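Local coordinates for uncharacterized protein (Lodderomyces elongisporus NRRL YB-4239, PDB 4EXJ), which is of unknown function but, as a Ure2-like member of the glutathione S-transferase superfamily, may bind glutathione or act as a glutathione transferase, at residues K81-L89 with F156-V164; Y105-L115 with Y134-F145. All coordinates share one frame; numbering follows the deposited sequence.

In the fold
From the N terminus the chain first builds the four-stranded mixed sheet and the helices of the thioredoxin-like domain, ending with helix 68-79. The loop that follows, 81-89, leads into the helical domain and is one half of contact 1. The chain then runs along helix 93-120, turns through the short hairpin 122-127 and returns along helix 129-149. Contact 2 zips these two helices together as an antiparallel pair. Contact 1 closes the longer loop, joining 81-89 to the start of helix 163-179, so that contact 2 falls wholly within it and the two do not cross. Their centres lie about 23 Å apart, and helix 163-179 is the next helix after 129-149.

Contact 1: K81-L89 with F156-V164; sequences KEHKFFYSL and FVGDKFTIV
Tyr-87 lays its ring among Val-157, Gly-158, Lys-160 and Thr-162, reaching the 157-160 type II' turn with its hydroxyl. Val-157 CG1 passes alongside at 4.0 Å from Tyr-87 CE2, and Asp-159 N gives Tyr-87 OH a weak hydrogen bond. A water joins the same hydroxyl to Asp-159 OD1. Lys-160 stretches back from the turn, its chain extended beyond CG, and sends NZ in the carbonyl plane of His-83 to bond its O at 3.1 Å. On the way its CE passes 3.3 Å from Lys-84 O.

Phe-85 O receives Ile-163 N at 2.8 Å, a backbone bond at the first turn of helix 163-179. That helix starts with the N-capping box and hydrophobic staple familiar from glutathione S-transferases: Thr-162 OG1 accepts from Val-164 N, Asp-165 accepts from Thr-162 N, and Phe-161 packs on Ile-166. The Phe-85 ring, with CG beside its own backbone N (chi1 -63°), brings CE1 to 3.8 Å from Phe-161 CD1; Phe-161 also stacks on Phe-205. A water bridges Lys-84 O and Phe-161 O beside this ring pair, and Leu-20 and Leu-23 of helix 15-23 pack against Phe-85.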
# COMPACT_ATOMS: atom_id res chain seq x y z
N LYS B 81 -7.37 3.51 23.39
CA LYS B 81 -7.75 4.77 24.03
C LYS B 81 -6.59 5.51 24.69
O LYS B 81 -6.61 6.74 24.78
CB LYS B 81 -8.86 4.52 25.04
CG LYS B 81 -10.08 3.89 24.43
CD LYS B 81 -10.65 4.81 23.37
CE LYS B 81 -12.02 4.34 22.94
NZ LYS B 81 -12.56 5.24 21.89
N GLU B 82 -5.57 4.79 25.19
CA GLU B 82 -4.40 5.44 25.78
C GLU B 82 -3.32 5.78 24.74
O GLU B 82 -2.27 6.29 25.10
CB GLU B 82 -3.77 4.55 26.87
CG GLU B 82 -4.72 4.18 28.01
CD GLU B 82 -5.00 5.35 28.95
OE1 GLU B 82 -4.43 6.44 28.74
OE2 GLU B 82 -5.79 5.16 29.90
N HIS B 83 -3.59 5.49 23.47
CA HIS B 83 -2.58 5.63 22.42
C HIS B 83 -1.30 4.93 22.83
O HIS B 83 -0.20 5.50 22.76
CB HIS B 83 -2.30 7.11 22.14
CG HIS B 83 -3.49 7.85 21.62
ND1 HIS B 83 -3.38 8.96 20.81
CD2 HIS B 83 -4.81 7.63 21.79
CE1 HIS B 83 -4.59 9.40 20.50
NE2 HIS B 83 -5.48 8.61 21.08
N LYS B 84 -1.43 3.68 23.28
CA LYS B 84 -0.23 2.92 23.61
C LYS B 84 0.59 2.55 22.36
O LYS B 84 1.83 2.53 22.39
CB LYS B 84 -0.60 1.65 24.38
CG LYS B 84 0.58 0.75 24.73
CD LYS B 84 0.14 -0.39 25.64
CE LYS B 84 1.32 -1.27 26.05
NZ LYS B 84 0.89 -2.41 26.89
N PHE B 85 -0.11 2.28 21.27
CA PHE B 85 0.51 1.68 20.08
C PHE B 85 0.44 2.54 18.83
O PHE B 85 0.74 2.06 17.73
CB PHE B 85 -0.13 0.31 19.78
CG PHE B 85 0.09 -0.70 20.88
CD1 PHE B 85 1.36 -1.16 21.17
CD2 PHE B 85 -0.99 -1.19 21.61
CE1 PHE B 85 1.58 -2.10 22.18
CE2 PHE B 85 -0.79 -2.12 22.64
CZ PHE B 85 0.50 -2.58 22.92
N PHE B 86 0.06 3.80 18.97
CA PHE B 86 0.06 4.65 17.79
C PHE B 86 0.06 6.10 18.19
O PHE B 86 -0.15 6.43 19.37
CB PHE B 86 -1.16 4.36 16.89
CG PHE B 86 -2.45 5.05 17.31
CD1 PHE B 86 -3.07 4.72 18.52
CD2 PHE B 86 -3.04 5.99 16.50
CE1 PHE B 86 -4.27 5.33 18.89
CE2 PHE B 86 -4.24 6.62 16.87
CZ PHE B 86 -4.85 6.28 18.07
N TYR B 87 0.31 6.94 17.20
CA TYR B 87 0.29 8.39 17.37
C TYR B 87 -0.88 8.99 16.58
O TYR B 87 -1.12 8.63 15.43
CB TYR B 87 1.61 8.96 16.91
CG TYR B 87 2.79 8.55 17.75
CD1 TYR B 87 3.08 9.20 18.95
CD2 TYR B 87 3.63 7.51 17.35
CE1 TYR B 87 4.16 8.83 19.73
CE2 TYR B 87 4.72 7.13 18.13
CZ TYR B 87 4.97 7.80 19.31
OH TYR B 87 6.05 7.43 20.09
N SER B 88 -1.62 9.89 17.21
CA SER B 88 -2.75 10.50 16.51
C SER B 88 -2.29 11.82 15.89
O SER B 88 -1.23 12.36 16.23
CB SER B 88 -3.95 10.72 17.45
OG SER B 88 -3.70 11.82 18.30
N LEU B 89 -3.07 12.31 14.94
CA LEU B 89 -2.72 13.50 14.19
C LEU B 89 -2.56 14.72 15.11
O LEU B 89 -1.60 15.49 14.99
CB LEU B 89 -3.76 13.72 13.10
CG LEU B 89 -3.60 14.92 12.16
CD1 LEU B 89 -2.19 15.00 11.55
CD2 LEU B 89 -4.67 14.85 11.09
N PHE B 156 10.52 1.79 14.78
CA PHE B 156 10.35 2.50 13.52
C PHE B 156 9.91 3.94 13.68
O PHE B 156 10.38 4.80 12.94
CB PHE B 156 9.38 1.75 12.59
CG PHE B 156 10.07 0.76 11.69
CD1 PHE B 156 10.77 1.18 10.57
CD2 PHE B 156 10.07 -0.59 12.02
CE1 PHE B 156 11.42 0.25 9.74
CE2 PHE B 156 10.74 -1.51 11.21
CZ PHE B 156 11.41 -1.09 10.08
N VAL B 157 9.04 4.18 14.65
CA VAL B 157 8.43 5.50 14.83
C VAL B 157 8.46 5.89 16.30
O VAL B 157 8.02 5.13 17.17
CB VAL B 157 6.96 5.53 14.32
CG1 VAL B 157 6.35 6.92 14.50
CG2 VAL B 157 6.89 5.11 12.83
N GLY B 158 8.96 7.08 16.58
CA GLY B 158 8.91 7.57 17.95
C GLY B 158 9.81 6.75 18.85
O GLY B 158 10.85 6.28 18.41
N ASP B 159 9.43 6.60 20.11
CA ASP B 159 10.32 5.96 21.07
C ASP B 159 9.77 4.68 21.66
O ASP B 159 10.15 4.29 22.76
CB ASP B 159 10.72 6.96 22.17
CG ASP B 159 9.53 7.46 22.99
OD1 ASP B 159 8.37 7.08 22.71
OD2 ASP B 159 9.76 8.24 23.93
N LYS B 160 8.88 4.01 20.94
CA LYS B 160 8.25 2.83 21.49
C LYS B 160 7.71 1.94 20.38
O LYS B 160 7.58 2.38 19.22
CB LYS B 160 7.10 3.22 22.41
CG LYS B 160 5.95 3.87 21.68
CD LYS B 160 4.89 4.35 22.65
CE LYS B 160 3.83 5.17 21.95
NZ LYS B 160 2.91 5.77 22.95
N PHE B 161 7.44 0.70 20.75
CA PHE B 161 6.76 -0.27 19.89
C PHE B 161 5.39 0.26 19.45
O PHE B 161 4.56 0.63 20.29
CB PHE B 161 6.61 -1.57 20.69
CG PHE B 161 5.93 -2.70 19.96
CD1 PHE B 161 4.55 -2.82 19.94
CD2 PHE B 161 6.70 -3.72 19.38
CE1 PHE B 161 3.95 -3.90 19.31
CE2 PHE B 161 6.09 -4.79 18.76
CZ PHE B 161 4.73 -4.89 18.73
N THR B 162 5.14 0.30 18.14
CA THR B 162 3.86 0.76 17.62
C THR B 162 3.27 -0.15 16.53
O THR B 162 3.83 -1.20 16.17
CB THR B 162 3.97 2.16 16.96
OG1 THR B 162 4.78 2.09 15.77
CG2 THR B 162 4.54 3.19 17.93
N ILE B 163 2.12 0.26 16.01
CA ILE B 163 1.50 -0.47 14.91
C ILE B 163 2.43 -0.60 13.70
O ILE B 163 2.28 -1.53 12.92
CB ILE B 163 0.12 0.13 14.48
CG1 ILE B 163 0.26 1.61 14.05
CG2 ILE B 163 -0.96 -0.10 15.59
CD1 ILE B 163 -1.04 2.26 13.64
N VAL B 164 3.38 0.32 13.53
CA VAL B 164 4.32 0.17 12.41
C VAL B 164 5.25 -1.02 12.68
O VAL B 164 5.53 -1.85 11.78
CB VAL B 164 5.13 1.45 12.19
CG1 VAL B 164 6.25 1.20 11.18
CG2 VAL B 164 4.21 2.58 11.72
O HOH W 1 3.86 0.62 22.99
O HOH W 2 1.37 7.46 21.22
O HOH W 3 6.18 8.32 22.93

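Contact 2: Y105-L115 with Y134-F145; sequences YQATQFQSQTL and YVLSSFEKVFAF
With CG anti to the backbone N in both Tyr-105 (chi1 -179°) and Phe-145 (chi1 174°), the two rings turn into the gap between the helices. They slide past each other there in an offset stack, centroids 4.0 Å apart. Tyr-105 CE1 also meets Val-142 CG2 at 3.6 Å, and Gln-109 CB covers the other face of the tyrosine ring. Further along, Phe-110 receives the edge of Phe-139 on its face, while Val-142 CG1 lies 3.8 Å from Phe-110 CD2. Thr-114 sets its CB over a face of Phe-139, 3.7 Å from the ring centroid, in a CH-pi contact. Its OG1 donates to Phe-110 O within its own helix, whose turns here widen to the pi type.

At the far end Tyr-134 OH donates to Gln-113 OE1 at 2.6 Å, in the amide plane and on a lone pair. A water donates to the same oxygen and also bonds Ser-138 OG; a second ties Gln-109 O to Ser-138 O. Gln-113 O is buried without a partner. At the dimer interface Gln-113 NE2 bonds Ser-112 OG of the second subunit.

Segments 105-115 and 134-145 run nearly antiparallel, their axes 8.6 Å apart at closest. Their helices, 93-120 and 129-149, are the antiparallel pair that opens the all-helical C-terminal domain of the glutathione S-transferase fold. Helix 163-179 packs alongside, Arg-175 touching Phe-139 and Phe-143, and Glu-172 also meeting Phe-143.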
# COMPACT_ATOMS: atom_id res chain seq x y z
N TYR B 105 4.13 1.96 3.09
CA TYR B 105 5.36 1.34 2.61
C TYR B 105 5.40 -0.17 2.93
O TYR B 105 5.76 -1.01 2.05
CB TYR B 105 6.57 2.06 3.26
CG TYR B 105 7.88 1.48 2.76
CD1 TYR B 105 8.42 0.35 3.37
CD2 TYR B 105 8.54 2.03 1.67
CE1 TYR B 105 9.59 -0.22 2.90
CE2 TYR B 105 9.73 1.47 1.20
CZ TYR B 105 10.24 0.35 1.82
OH TYR B 105 11.40 -0.24 1.35
N GLN B 106 5.04 -0.53 4.15
CA GLN B 106 5.09 -1.95 4.54
C GLN B 106 4.16 -2.78 3.68
O GLN B 106 4.51 -3.87 3.24
CB GLN B 106 4.82 -2.16 6.04
CG GLN B 106 5.18 -3.53 6.58
CD GLN B 106 4.16 -4.61 6.25
OE1 GLN B 106 2.96 -4.33 6.08
NE2 GLN B 106 4.62 -5.85 6.16
N ALA B 107 2.98 -2.24 3.42
CA ALA B 107 2.01 -2.94 2.61
C ALA B 107 2.47 -3.10 1.16
O ALA B 107 2.37 -4.20 0.61
CB ALA B 107 0.67 -2.21 2.66
N THR B 108 2.98 -2.03 0.55
CA THR B 108 3.31 -2.02 -0.89
C THR B 108 4.66 -2.63 -1.16
O THR B 108 4.82 -3.45 -2.06
CB THR B 108 3.23 -0.60 -1.48
OG1 THR B 108 4.11 0.28 -0.78
CG2 THR B 108 1.81 -0.02 -1.33
N GLN B 109 5.66 -2.21 -0.40
CA GLN B 109 7.02 -2.61 -0.71
C GLN B 109 7.47 -3.88 0.01
O GLN B 109 8.41 -4.54 -0.46
CB GLN B 109 8.00 -1.48 -0.39
CG GLN B 109 7.68 -0.17 -1.07
CD GLN B 109 7.41 -0.33 -2.55
OE1 GLN B 109 8.25 -0.84 -3.31
NE2 GLN B 109 6.23 0.11 -2.98
N PHE B 110 6.89 -4.20 1.16
CA PHE B 110 7.23 -5.48 1.80
C PHE B 110 6.23 -6.54 1.40
O PHE B 110 6.56 -7.43 0.63
CB PHE B 110 7.40 -5.38 3.33
CG PHE B 110 8.07 -6.58 3.95
CD1 PHE B 110 7.42 -7.82 4.01
CD2 PHE B 110 9.35 -6.48 4.48
CE1 PHE B 110 8.05 -8.94 4.58
CE2 PHE B 110 9.99 -7.59 5.05
CZ PHE B 110 9.33 -8.82 5.10
N GLN B 111 5.00 -6.44 1.90
CA GLN B 111 4.08 -7.55 1.70
C GLN B 111 3.76 -7.76 0.21
O GLN B 111 3.90 -8.88 -0.31
CB GLN B 111 2.80 -7.32 2.50
CG GLN B 111 1.76 -8.46 2.31
CD GLN B 111 2.19 -9.83 2.85
OE1 GLN B 111 2.00 -10.85 2.17
NE2 GLN B 111 2.73 -9.87 4.07
N SER B 112 3.34 -6.70 -0.47
CA SER B 112 2.84 -6.85 -1.85
C SER B 112 3.94 -7.25 -2.84
O SER B 112 3.70 -8.08 -3.72
CB SER B 112 2.17 -5.56 -2.32
OG SER B 112 0.86 -5.50 -1.78
N GLN B 113 5.09 -6.61 -2.76
CA GLN B 113 6.23 -6.86 -3.64
C GLN B 113 7.01 -8.14 -3.41
O GLN B 113 7.76 -8.51 -4.24
CB GLN B 113 7.23 -5.72 -3.63
CG GLN B 113 6.82 -4.50 -4.39
CD GLN B 113 6.89 -4.69 -5.86
OE1 GLN B 113 7.95 -4.83 -6.41
NE2 GLN B 113 5.75 -4.73 -6.49
N THR B 114 6.88 -8.74 -2.26
CA THR B 114 7.68 -9.90 -1.96
C THR B 114 6.86 -11.16 -1.66
O THR B 114 6.70 -11.98 -2.51
CB THR B 114 8.72 -9.59 -0.86
OG1 THR B 114 8.10 -9.40 0.40
CG2 THR B 114 9.50 -8.36 -1.21
N LEU B 115 6.31 -11.25 -0.46
CA LEU B 115 5.55 -12.41 -0.07
C LEU B 115 4.32 -12.68 -0.94
O LEU B 115 4.06 -13.78 -1.31
CB LEU B 115 5.09 -12.28 1.37
CG LEU B 115 6.14 -12.09 2.46
CD1 LEU B 115 5.55 -11.90 3.83
CD2 LEU B 115 7.03 -13.26 2.47
N TYR B 134 13.02 -11.51 -9.11
CA TYR B 134 12.32 -10.24 -8.91
C TYR B 134 12.11 -10.06 -7.42
O TYR B 134 12.42 -9.01 -6.85
CB TYR B 134 10.98 -10.20 -9.63
CG TYR B 134 10.24 -8.90 -9.45
CD1 TYR B 134 10.47 -7.82 -10.31
CD2 TYR B 134 9.32 -8.73 -8.42
CE1 TYR B 134 9.81 -6.62 -10.14
CE2 TYR B 134 8.65 -7.52 -8.24
CZ TYR B 134 8.90 -6.48 -9.10
OH TYR B 134 8.24 -5.29 -8.93
N VAL B 135 11.58 -11.10 -6.79
CA VAL B 135 11.31 -11.10 -5.34
C VAL B 135 12.56 -10.94 -4.50
O VAL B 135 12.58 -10.20 -3.51
CB VAL B 135 10.55 -12.35 -4.94
CG1 VAL B 135 10.40 -12.41 -3.43
CG2 VAL B 135 9.19 -12.33 -5.61
N LEU B 136 13.62 -11.61 -4.89
CA LEU B 136 14.87 -11.48 -4.16
C LEU B 136 15.40 -10.02 -4.20
O LEU B 136 15.79 -9.46 -3.17
CB LEU B 136 15.90 -12.45 -4.74
CG LEU B 136 17.12 -12.71 -3.87
CD1 LEU B 136 16.75 -13.22 -2.45
CD2 LEU B 136 18.01 -13.72 -4.60
N SER B 137 15.37 -9.40 -5.38
CA SER B 137 15.80 -8.01 -5.50
C SER B 137 14.88 -7.09 -4.71
O SER B 137 15.32 -6.09 -4.14
CB SER B 137 15.83 -7.58 -6.97
OG SER B 137 16.65 -8.43 -7.74
N SER B 138 13.59 -7.43 -4.68
CA SER B 138 12.64 -6.63 -3.88
C SER B 138 12.95 -6.72 -2.39
O SER B 138 12.82 -5.73 -1.66
CB SER B 138 11.19 -7.03 -4.16
OG SER B 138 10.83 -6.69 -5.48
N PHE B 139 13.35 -7.90 -1.92
CA PHE B 139 13.71 -8.04 -0.51
C PHE B 139 14.99 -7.25 -0.23
O PHE B 139 15.12 -6.62 0.80
CB PHE B 139 14.02 -9.51 -0.18
CG PHE B 139 12.82 -10.32 0.21
CD1 PHE B 139 11.98 -9.90 1.24
CD2 PHE B 139 12.57 -11.55 -0.39
CE1 PHE B 139 10.89 -10.65 1.63
CE2 PHE B 139 11.45 -12.32 -0.02
CZ PHE B 139 10.61 -11.87 0.99
N GLU B 140 15.94 -7.34 -1.15
CA GLU B 140 17.18 -6.60 -0.99
C GLU B 140 16.91 -5.10 -0.80
O GLU B 140 17.52 -4.44 0.07
CB GLU B 140 18.07 -6.83 -2.21
CG GLU B 140 18.62 -8.25 -2.24
CD GLU B 140 19.64 -8.49 -1.13
OE1 GLU B 140 19.99 -7.52 -0.43
OE2 GLU B 140 20.08 -9.65 -0.97
N LYS B 141 16.01 -4.56 -1.62
CA LYS B 141 15.63 -3.15 -1.52
C LYS B 141 14.94 -2.82 -0.22
O LYS B 141 15.23 -1.79 0.40
CB LYS B 141 14.69 -2.74 -2.66
CG LYS B 141 15.40 -2.47 -3.98
CD LYS B 141 14.40 -2.21 -5.10
CE LYS B 141 15.10 -2.21 -6.47
NZ LYS B 141 14.14 -2.28 -7.61
N VAL B 142 13.97 -3.65 0.17
CA VAL B 142 13.23 -3.38 1.39
C VAL B 142 14.13 -3.43 2.62
O VAL B 142 14.01 -2.61 3.52
CB VAL B 142 11.93 -4.27 1.51
CG1 VAL B 142 12.21 -5.63 2.07
CG2 VAL B 142 10.86 -3.57 2.35
N PHE B 143 15.07 -4.39 2.66
CA PHE B 143 15.94 -4.50 3.81
C PHE B 143 16.94 -3.35 3.87
O PHE B 143 17.21 -2.86 4.97
CB PHE B 143 16.65 -5.88 3.86
CG PHE B 143 15.70 -7.01 4.15
CD1 PHE B 143 14.75 -6.88 5.15
CD2 PHE B 143 15.74 -8.18 3.43
CE1 PHE B 143 13.86 -7.91 5.43
CE2 PHE B 143 14.84 -9.21 3.70
CZ PHE B 143 13.91 -9.06 4.70
N ALA B 144 17.43 -2.90 2.72
CA ALA B 144 18.33 -1.73 2.70
C ALA B 144 17.61 -0.52 3.29
O ALA B 144 18.18 0.24 4.08
CB ALA B 144 18.82 -1.43 1.31
N PHE B 145 16.35 -0.35 2.92
CA PHE B 145 15.54 0.75 3.41
C PHE B 145 15.33 0.63 4.92
O PHE B 145 15.47 1.61 5.65
CB PHE B 145 14.18 0.74 2.72
CG PHE B 145 13.23 1.75 3.27
CD1 PHE B 145 13.31 3.07 2.88
CD2 PHE B 145 12.26 1.38 4.18
CE1 PHE B 145 12.43 4.01 3.39
CE2 PHE B 145 11.39 2.31 4.71
CZ PHE B 145 11.47 3.63 4.30
O HOH W 4 10.57 -4.06 -2.30
O HOH W 5 10.10 -3.87 -5.30